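Local coordinates for protein arylsulfatase (Pseudoalteromonas sp. MB47, PDB 7AJ0) that probably hydrolyses sulfate esters of the algal polysaccharide fucoidan, acting as a calcium-binding exo-sulfatase in a hexameric assembly, at residues 250-255 with 262-267; 468-471 with 475-478. All coordinates share one frame; numbering follows the deposited sequence.

Coming from the N terminus, the chain builds helix 240-258 and turns back at once into strand 262-267. Interaction 1 closes that short loop, with six residues between its segments, and fastens the helix to the central mixed sheet. The chain then runs on for about two hundred residues before interaction 2 closes an even shorter loop: strand 466-469 ends, the chain turns through 470-474, and 475-478 comes back beside a separate four-stranded antiparallel sheet. The two follow in series, neither nested nor crossed. The centres of interactions 1 and 2 are about 40 Å apart, on opposite sides of the chain's centre. Interaction 1 stays within one subunit, whereas interaction 2 also meets two neighbouring copies.

Interaction 1 of 2, residues 250-255 with 262-267; sequences KFINQA and FYLIHS
The OH of Tyr-263 is gripped twice, by Gln-141 NE2 and by Ser-384 OG, on the far side of the sheet from the helix, while the backbone O of Tyr-263 brushes Phe-251 CE2 at 4.4 Å across the contact. The residues before and after it, Phe-262 and Leu-264, point toward the helix and do most of the packing.

The Phe-262 ring is the broad surface of the contact. Its first torsion, 73°, sets CG between the backbone N and the carbonyl carbon, and the ring then lies with one face under Ile-252. CG1 of Ile-252 sits over the middle of that face, 4.2 Å from the ring centroid and 12° off the normal, a CH-pi contact. From there the isoleucine chain stays extended, and its CD1 reaches Leu-264 CD2 at 3.9 Å, the two side chains meeting at about a right angle.

This is an alpha/beta layer of the alkaline-phosphatase-like sulfatase fold: helix 250-255 runs back along strand 262-267 at 173°, their axes 9.4 Å apart at closest. The strand sits between parallel strands 53-59 and 151-155, and the first of these leads straight to the calcium ligands Asp-60 and Asp-61.

At the tighter end, beside the connecting loop, Ala-255 CB packs on Phe-262 CB at 3.7 Å, methyl against methylene, where the two backbones come nearest. One helical turn earlier, Phe-251 has CG anti to the backbone N, which carries its ring down to the strand. CE2 does the touching, meeting Phe-262 CB at 4.0 Å and, in a different direction, Leu-264 CB at 4.3 Å. Helix 290-311 adds Leu-309 against both Ile-252 and Phe-262, and Ile-155 of strand 151-155 packs on Phe-251 and Leu-264.

Interaction 2 of 2, residues 468-471 with 475-478; sequences FNLN and KEMA
Glu-476 lays its aliphatic stem across one face of the Phe-468 ring. CB stands over the ring centre, 3.8 Å from the centroid in a CH-pi contact, and CG of Glu-476 is also 3.8 Å from Phe-468 CG. Near the outer end of the ring, the main chain closes in: Phe-468 CE2 comes to 3.4 Å from Ala-478 C, while Ala-478 N lies at the ring's edge, in plane. Leu-470 CD2 adds a looser touch on Glu-476 CG at 4.2 Å.

Strand 466-469 is an outermost strand, within this chain, of a four-stranded antiparallel sheet, consistent with the small C-terminal sheet of sulfatases of this fold, and 475-478 is the loop that folds back over it. The Glu-476 carboxylate, turned 76° from the ring plane, is buried yet well satisfied: OE1 takes a salt bridge from Lys-438 and a hydrogen bond from His-440 NE2, and OE2 accepts from Glu-350 N. His-440 also meets the Phe-468 ring, the two planes at about 85°. An alanine in place of Phe-468 would probably open a gap under the Glu-476 stem and take away the ring that Ala-478 C rests against. Further out, Asp-473 receives the N-H groups of Met-477 and Ala-478, while Arg-450 of a second subunit bonds Ala-478 O.

Interaction 1 of 2, residues 250-255 with 262-267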
loop_
_atom_site.group_PDB
_atom_site.type_symbol
_atom_site.label_atom_id
_atom_site.label_comp_id
_atom_site.label_asym_id
_atom_site.label_seq_id
_atom_site.Cartn_x
_atom_site.Cartn_y
_atom_site.Cartn_z
ATOM N N LYS A 250 0.744 46.717 -26.886
ATOM C CA LYS A 250 0.669 47.288 -28.228
ATOM C C LYS A 250 -0.664 46.959 -28.890
ATOM O O LYS A 250 -1.267 47.815 -29.547
ATOM C CB LYS A 250 1.830 46.780 -29.084
ATOM C CG LYS A 250 3.192 47.334 -28.687
ATOM C CD LYS A 250 4.291 46.822 -29.612
ATOM C CE LYS A 250 5.659 47.363 -29.210
ATOM N NZ LYS A 250 6.761 46.820 -30.058
ATOM N N PHE A 251 -1.149 45.728 -28.714
ATOM C CA PHE A 251 -2.388 45.319 -29.369
ATOM C C PHE A 251 -3.583 46.094 -28.828
ATOM O O PHE A 251 -4.402 46.611 -29.597
ATOM C CB PHE A 251 -2.602 43.815 -29.197
ATOM C CG PHE A 251 -3.853 43.308 -29.852
ATOM C CD1 PHE A 251 -3.882 43.064 -31.215
ATOM C CD2 PHE A 251 -5.000 43.086 -29.110
ATOM C CE1 PHE A 251 -5.033 42.609 -31.826
ATOM C CE2 PHE A 251 -6.154 42.626 -29.713
ATOM C CZ PHE A 251 -6.171 42.386 -31.074
ATOM N N ILE A 252 -3.708 46.178 -27.502
ATOM C CA ILE A 252 -4.836 46.894 -26.910
ATOM C C ILE A 252 -4.797 48.364 -27.304
ATOM O O ILE A 252 -5.821 48.949 -27.677
ATOM C CB ILE A 252 -4.839 46.707 -25.381
ATOM C CG1 ILE A 252 -5.313 45.293 -25.035
ATOM C CG2 ILE A 252 -5.717 47.753 -24.710
ATOM C CD1 ILE A 252 -5.018 44.870 -23.618
ATOM N N ASN A 253 -3.616 48.986 -27.231
ATOM C CA ASN A 253 -3.496 50.380 -27.645
ATOM C C ASN A 253 -3.956 50.568 -29.084
ATOM O O ASN A 253 -4.672 51.526 -29.397
ATOM C CB ASN A 253 -2.052 50.858 -27.489
ATOM C CG ASN A 253 -1.686 51.147 -26.049
ATOM O OD1 ASN A 253 -2.555 51.386 -25.215
ATOM N ND2 ASN A 253 -0.394 51.133 -25.752
ATOM N N GLN A 254 -3.557 49.658 -29.975
ATOM C CA GLN A 254 -3.884 49.812 -31.388
ATOM C C GLN A 254 -5.377 49.644 -31.637
ATOM O O GLN A 254 -5.956 50.357 -32.465
ATOM C CB GLN A 254 -3.080 48.808 -32.213
ATOM C CG GLN A 254 -3.254 48.944 -33.711
ATOM C CD GLN A 254 -2.334 48.019 -34.486
ATOM O OE1 GLN A 254 -1.536 47.285 -33.901
ATOM N NE2 GLN A 254 -2.439 48.051 -35.809
ATOM N N ALA A 255 -6.022 48.715 -30.927
ATOM C CA ALA A 255 -7.453 48.505 -31.126
ATOM C C ALA A 255 -8.270 49.648 -30.534
ATOM O O ALA A 255 -9.268 50.077 -31.126
ATOM C CB ALA A 255 -7.879 47.172 -30.511
ATOM N N PHE A 262 -11.910 44.840 -29.091
ATOM C CA PHE A 262 -10.840 43.857 -29.136
ATOM C C PHE A 262 -11.245 42.610 -28.363
ATOM O O PHE A 262 -11.969 42.679 -27.365
ATOM C CB PHE A 262 -9.520 44.429 -28.583
ATOM C CG PHE A 262 -9.496 44.610 -27.087
ATOM C CD1 PHE A 262 -9.260 43.532 -26.244
ATOM C CD2 PHE A 262 -9.673 45.863 -26.527
ATOM C CE1 PHE A 262 -9.232 43.696 -24.875
ATOM C CE2 PHE A 262 -9.640 46.035 -25.155
ATOM C CZ PHE A 262 -9.419 44.950 -24.328
ATOM N N TYR A 263 -10.791 41.463 -28.856
ATOM C CA TYR A 263 -10.891 40.193 -28.149
ATOM C C TYR A 263 -9.476 39.640 -28.044
ATOM O O TYR A 263 -8.886 39.244 -29.055
ATOM C CB TYR A 263 -11.813 39.212 -28.867
ATOM C CG TYR A 263 -12.048 37.948 -28.072
ATOM C CD1 TYR A 263 -11.099 36.936 -28.046
ATOM C CD2 TYR A 263 -13.212 37.772 -27.336
ATOM C CE1 TYR A 263 -11.302 35.784 -27.315
ATOM C CE2 TYR A 263 -13.427 36.621 -26.602
ATOM C CZ TYR A 263 -12.467 35.631 -26.596
ATOM O OH TYR A 263 -12.668 34.480 -25.870
ATOM N N LEU A 264 -8.935 39.619 -26.830
ATOM C CA LEU A 264 -7.553 39.223 -26.593
ATOM C C LEU A 264 -7.518 38.063 -25.613
ATOM O O LEU A 264 -8.065 38.159 -24.510
ATOM C CB LEU A 264 -6.732 40.397 -26.049
ATOM C CG LEU A 264 -5.328 40.034 -25.565
ATOM C CD1 LEU A 264 -4.512 39.424 -26.692
ATOM C CD2 LEU A 264 -4.619 41.250 -24.993
ATOM N N ILE A 265 -6.867 36.974 -26.017
ATOM C CA ILE A 265 -6.487 35.894 -25.113
ATOM C C ILE A 265 -5.002 36.097 -24.813
ATOM O O ILE A 265 -4.143 35.820 -25.651
ATOM C CB ILE A 265 -6.753 34.519 -25.712
ATOM C CG1 ILE A 265 -8.254 34.285 -25.871
ATOM C CG2 ILE A 265 -6.128 33.434 -24.833
ATOM C CD1 ILE A 265 -8.602 33.031 -26.646
ATOM N N HIS A 266 -4.696 36.582 -23.609
ATOM C CA HIS A 266 -3.317 36.696 -23.148
ATOM C C HIS A 266 -2.958 35.400 -22.430
ATOM O O HIS A 266 -3.405 35.160 -21.304
ATOM C CB HIS A 266 -3.133 37.896 -22.231
ATOM C CG HIS A 266 -1.705 38.143 -21.856
ATOM N ND1 HIS A 266 -0.863 38.931 -22.611
ATOM C CD2 HIS A 266 -0.963 37.684 -20.820
ATOM C CE1 HIS A 266 0.331 38.960 -22.047
ATOM N NE2 HIS A 266 0.297 38.212 -20.959
ATOM N N SER A 267 -2.150 34.571 -23.079
ATOM C CA SER A 267 -1.858 33.212 -22.630
ATOM C C SER A 267 -0.439 33.179 -22.073
ATOM O O SER A 267 0.526 32.957 -22.803
ATOM C CB SER A 267 -2.046 32.231 -23.797
ATOM O OG SER A 267 -1.662 30.913 -23.447
#

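Interaction 2 of 2, residues 468-471 with 475-478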
loop_
_atom_site.group_PDB
_atom_site.type_symbol
_atom_site.label_atom_id
_atom_site.label_comp_id
_atom_site.label_asym_id
_atom_site.label_seq_id
_atom_site.Cartn_x
_atom_site.Cartn_y
_atom_site.Cartn_z
ATOM N N PHE A 468 -18.464 11.235 -4.837
ATOM C CA PHE A 468 -18.025 12.126 -3.776
ATOM C C PHE A 468 -18.976 13.313 -3.721
ATOM O O PHE A 468 -19.195 13.980 -4.738
ATOM C CB PHE A 468 -16.599 12.637 -4.016
ATOM C CG PHE A 468 -15.576 11.551 -4.170
ATOM C CD1 PHE A 468 -15.322 10.992 -5.411
ATOM C CD2 PHE A 468 -14.853 11.105 -3.077
ATOM C CE1 PHE A 468 -14.375 9.997 -5.557
ATOM C CE2 PHE A 468 -13.904 10.111 -3.216
ATOM C CZ PHE A 468 -13.665 9.556 -4.458
ATOM N N ASN A 469 -19.545 13.572 -2.548
ATOM C CA ASN A 469 -20.217 14.847 -2.300
ATOM C C ASN A 469 -19.128 15.898 -2.126
ATOM O O ASN A 469 -18.463 15.954 -1.088
ATOM C CB ASN A 469 -21.115 14.764 -1.074
ATOM C CG ASN A 469 -21.859 16.064 -0.806
ATOM O OD1 ASN A 469 -21.346 17.156 -1.053
ATOM N ND2 ASN A 469 -23.075 15.949 -0.294
ATOM N N LEU A 470 -18.924 16.729 -3.147
ATOM C CA LEU A 470 -17.795 17.650 -3.123
ATOM C C LEU A 470 -17.921 18.700 -2.025
ATOM O O LEU A 470 -16.910 19.290 -1.635
ATOM C CB LEU A 470 -17.638 18.332 -4.481
ATOM C CG LEU A 470 -17.165 17.421 -5.615
ATOM C CD1 LEU A 470 -17.061 18.203 -6.918
ATOM C CD2 LEU A 470 -15.833 16.765 -5.272
ATOM N N ASN A 471 -19.132 18.949 -1.520
ATOM C CA ASN A 471 -19.261 19.835 -0.369
ATOM C C ASN A 471 -18.679 19.185 0.880
ATOM O O ASN A 471 -18.058 19.860 1.708
ATOM C CB ASN A 471 -20.724 20.204 -0.141
ATOM C CG ASN A 471 -21.269 21.117 -1.219
ATOM O OD1 ASN A 471 -20.547 21.950 -1.772
ATOM N ND2 ASN A 471 -22.551 20.966 -1.523
ATOM N N LYS A 475 -11.687 16.957 -1.139
ATOM C CA LYS A 475 -10.403 16.354 -1.454
ATOM C C LYS A 475 -10.536 14.916 -1.941
ATOM O O LYS A 475 -9.516 14.251 -2.147
ATOM C CB LYS A 475 -9.487 16.415 -0.228
ATOM C CG LYS A 475 -9.307 17.827 0.327
ATOM C CD LYS A 475 -8.113 17.928 1.268
ATOM C CE LYS A 475 -8.290 17.079 2.514
ATOM N NZ LYS A 475 -7.126 17.226 3.433
ATOM N N GLU A 476 -11.764 14.429 -2.123
ATOM C CA GLU A 476 -12.026 13.111 -2.703
ATOM C C GLU A 476 -11.191 12.027 -2.024
ATOM O O GLU A 476 -10.486 11.248 -2.670
ATOM C CB GLU A 476 -11.775 13.129 -4.211
ATOM C CG GLU A 476 -12.734 14.012 -4.991
ATOM C CD GLU A 476 -12.344 14.149 -6.452
ATOM O OE1 GLU A 476 -13.087 13.644 -7.320
ATOM O OE2 GLU A 476 -11.289 14.757 -6.731
ATOM N N MET A 477 -11.299 11.964 -0.697
ATOM C CA MET A 477 -10.448 11.066 0.072
ATOM C C MET A 477 -10.978 9.636 0.087
ATOM O O MET A 477 -10.188 8.686 0.077
ATOM C CB MET A 477 -10.303 11.594 1.500
ATOM C CG MET A 477 -9.612 12.943 1.576
ATOM S SD MET A 477 -9.694 13.672 3.218
ATOM C CE MET A 477 -8.686 12.520 4.155
ATOM N N ALA A 478 -12.296 9.453 0.118
ATOM C CA ALA A 478 -12.859 8.108 0.125
ATOM C C ALA A 478 -14.277 8.147 -0.427
ATOM O O ALA A 478 -15.123 8.892 0.077
ATOM C CB ALA A 478 -12.846 7.509 1.538
#